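Protein of unknown function (DUF1255) (PDB 3EO6) is of unknown function but belongs to the cupin-clan pyrimidine/purine nucleoside phosphorylase family and may therefore act on nucleosides. Local coordinates at residues V85-A88 with N89-Y92. Residues are numbered along the deposited sequence; the frame is centred on the assembly and turned at random.
Sequences VIPA and NQSY
From Ile86 to Tyr92 the backbone runs off the end of strand 83-86 and doubles back through Asn89, which has a left-handed backbone conformation (phi 68°), leaving the CA atoms of Ile86 and Tyr92 8.6 Å apart. Inside the loop Gln90 NE2 donates to Pro87 O over 3.1 Å in a nearly straight bond, close to the amide plane of Gln90 but tilted 24° from the carbonyl plane of Pro87. Gln90 has its CG between the backbone N and the carbonyl carbon (chi1 55°), and a bend at chi2 folds the amide back into the loop. A water lies within hydrogen-bonding distance of both Pro87 O (2.9 Å) and Gln90 O (2.8 Å), linking the two arms. The loop joins one strand of each sheet of this cupin-type beta fold, 83-86 to 92-96. Ile86 and Tyr92 are buried at its mouth, where Ile86 CG2 rests over one face of the tyrosine ring, displaced toward the CE1 rim, in a CH-pi contact 3.8 Å from the centroid. That methyl also touches Gln90 NE2 at 3.6 Å. NE2 additionally donates to Tyr67 OH. Replacing Gln90 by alanine would probably leave Pro87 O and Tyr67 OH without their amide donor and Glu70 N without the OE1 acceptor.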
ATOM      1  N   VAL A  85       2.304 -16.018 -15.204  1.00  6.17           N
ATOM      2  CA  VAL A  85       2.516 -16.967 -14.121  1.00  6.15           C
ATOM      3  C   VAL A  85       3.991 -17.009 -13.790  1.00  6.46           C
ATOM      4  O   VAL A  85       4.828 -17.248 -14.661  1.00  8.59           O
ATOM      5  CB  VAL A  85       2.033 -18.365 -14.485  1.00  7.56           C
ATOM      6  CG1 VAL A  85       2.330 -19.313 -13.319  1.00  9.51           C
ATOM      7  CG2 VAL A  85       0.516 -18.361 -14.776  1.00  8.25           C
ATOM      8  N   ILE A  86       4.317 -16.813 -12.514  1.00  6.12           N
ATOM      9  CA  ILE A  86       5.663 -16.999 -12.006  1.00  7.05           C
ATOM     10  C   ILE A  86       5.717 -18.416 -11.434  1.00  6.40           C
ATOM     11  O   ILE A  86       5.026 -18.706 -10.451  1.00  6.84           O
ATOM     12  CB  ILE A  86       6.033 -15.962 -10.921  1.00  7.09           C
ATOM     13  CG1 ILE A  86       5.933 -14.561 -11.496  1.00  8.34           C
ATOM     14  CG2 ILE A  86       7.427 -16.289 -10.405  1.00  7.86           C
ATOM     15  CD1 ILE A  86       6.217 -13.449 -10.488  1.00 10.10           C
ATOM     16  N   PRO A  87       6.537 -19.305 -11.985  0.72  6.87           N
ATOM     17  CA  PRO A  87       6.604 -20.664 -11.449  0.72  7.25           C
ATOM     18  C   PRO A  87       7.104 -20.733  -9.994  0.72  6.01           C
ATOM     19  O   PRO A  87       7.918 -19.900  -9.574  0.72  6.09           O
ATOM     20  CB  PRO A  87       7.570 -21.392 -12.415  0.72  7.17           C
ATOM     21  CG  PRO A  87       7.369 -20.590 -13.728  0.72  8.51           C
ATOM     22  CD  PRO A  87       7.293 -19.185 -13.253  0.72  7.12           C
ATOM     23  N   ALA A  88       6.611 -21.729  -9.309  1.00  7.05           N
ATOM     24  CA  ALA A  88       7.098 -22.055  -7.985  1.00  7.26           C
ATOM     25  C   ALA A  88       8.508 -22.627  -8.014  1.00  7.15           C
ATOM     26  O   ALA A  88       8.978 -23.158  -9.038  1.00  7.97           O
ATOM     27  CB  ALA A  88       6.217 -23.133  -7.368  1.00  8.06           C
ATOM     28  N   ASN A  89       9.142 -22.577  -6.876  1.00  6.84           N
ATOM     29  CA  ASN A  89      10.300 -23.328  -6.595  1.00  6.91           C
ATOM     30  C   ASN A  89      11.538 -22.886  -7.409  1.00  7.53           C
ATOM     31  O   ASN A  89      12.422 -23.694  -7.672  1.00  9.81           O
ATOM     32  CB  ASN A  89      10.054 -24.818  -6.719  1.00  6.50           C
ATOM     33  CG  ASN A  89       8.917 -25.290  -5.874  1.00  6.11           C
ATOM     34  OD1 ASN A  89       8.757 -24.872  -4.716  1.00  7.35           O
ATOM     35  ND2 ASN A  89       8.113 -26.170  -6.411  1.00  6.12           N
ATOM     36  N   GLN A  90      11.588 -21.605  -7.707  1.00  8.10           N
ATOM     37  CA  GLN A  90      12.725 -21.062  -8.427  1.00  8.23           C
ATOM     38  C   GLN A  90      12.966 -19.627  -7.935  1.00  7.55           C
ATOM     39  O   GLN A  90      12.010 -18.871  -7.677  1.00  8.40           O
ATOM     40  CB  GLN A  90      12.516 -21.142  -9.942  1.00  8.72           C
ATOM     41  CG  GLN A  90      11.268 -20.515 -10.493  1.00  8.19           C
ATOM     42  CD  GLN A  90      11.377 -19.063 -10.893  1.00  8.02           C
ATOM     43  OE1 GLN A  90      12.477 -18.549 -11.231  1.00  8.98           O
ATOM     44  NE2 GLN A  90      10.249 -18.395 -10.944  1.00  7.93           N
ATOM     45  N   SER A  91      14.226 -19.292  -7.743  1.00  8.05           N
ATOM     46  CA  SER A  91      14.654 -18.019  -7.207  1.00  8.34           C
ATOM     47  C   SER A  91      14.766 -16.985  -8.322  1.00  7.79           C
ATOM     48  O   SER A  91      15.781 -16.909  -9.010  1.00  9.79           O
ATOM     49  CB  SER A  91      15.952 -18.181  -6.454  1.00 10.14           C
ATOM     50  OG  SER A  91      15.742 -18.915  -5.287  1.00 13.12           O
ATOM     51  N   TYR A  92      13.719 -16.184  -8.522  1.00  6.97           N
ATOM     52  CA  TYR A  92      13.647 -15.173  -9.527  1.00  7.10           C
ATOM     53  C   TYR A  92      14.081 -13.838  -8.940  1.00  6.70           C
ATOM     54  O   TYR A  92      14.085 -13.661  -7.724  1.00  8.84           O
ATOM     55  CB  TYR A  92      12.252 -15.081 -10.141  1.00  7.27           C
ATOM     56  CG  TYR A  92      11.110 -14.719  -9.211  1.00  6.83           C
ATOM     57  CD1 TYR A  92      10.461 -15.685  -8.465  1.00  7.65           C
ATOM     58  CD2 TYR A  92      10.644 -13.423  -9.125  1.00  7.30           C
ATOM     59  CE1 TYR A  92       9.370 -15.373  -7.679  1.00  7.37           C
ATOM     60  CE2 TYR A  92       9.545 -13.093  -8.351  1.00  7.90           C
ATOM     61  CZ  TYR A  92       8.891 -14.061  -7.619  1.00  7.77           C
ATOM     62  OH  TYR A  92       7.778 -13.755  -6.888  1.00  8.52           O
TER
HETATM   63  O   HOH W   1       9.332 -19.270  -7.165  1.00  8.16           O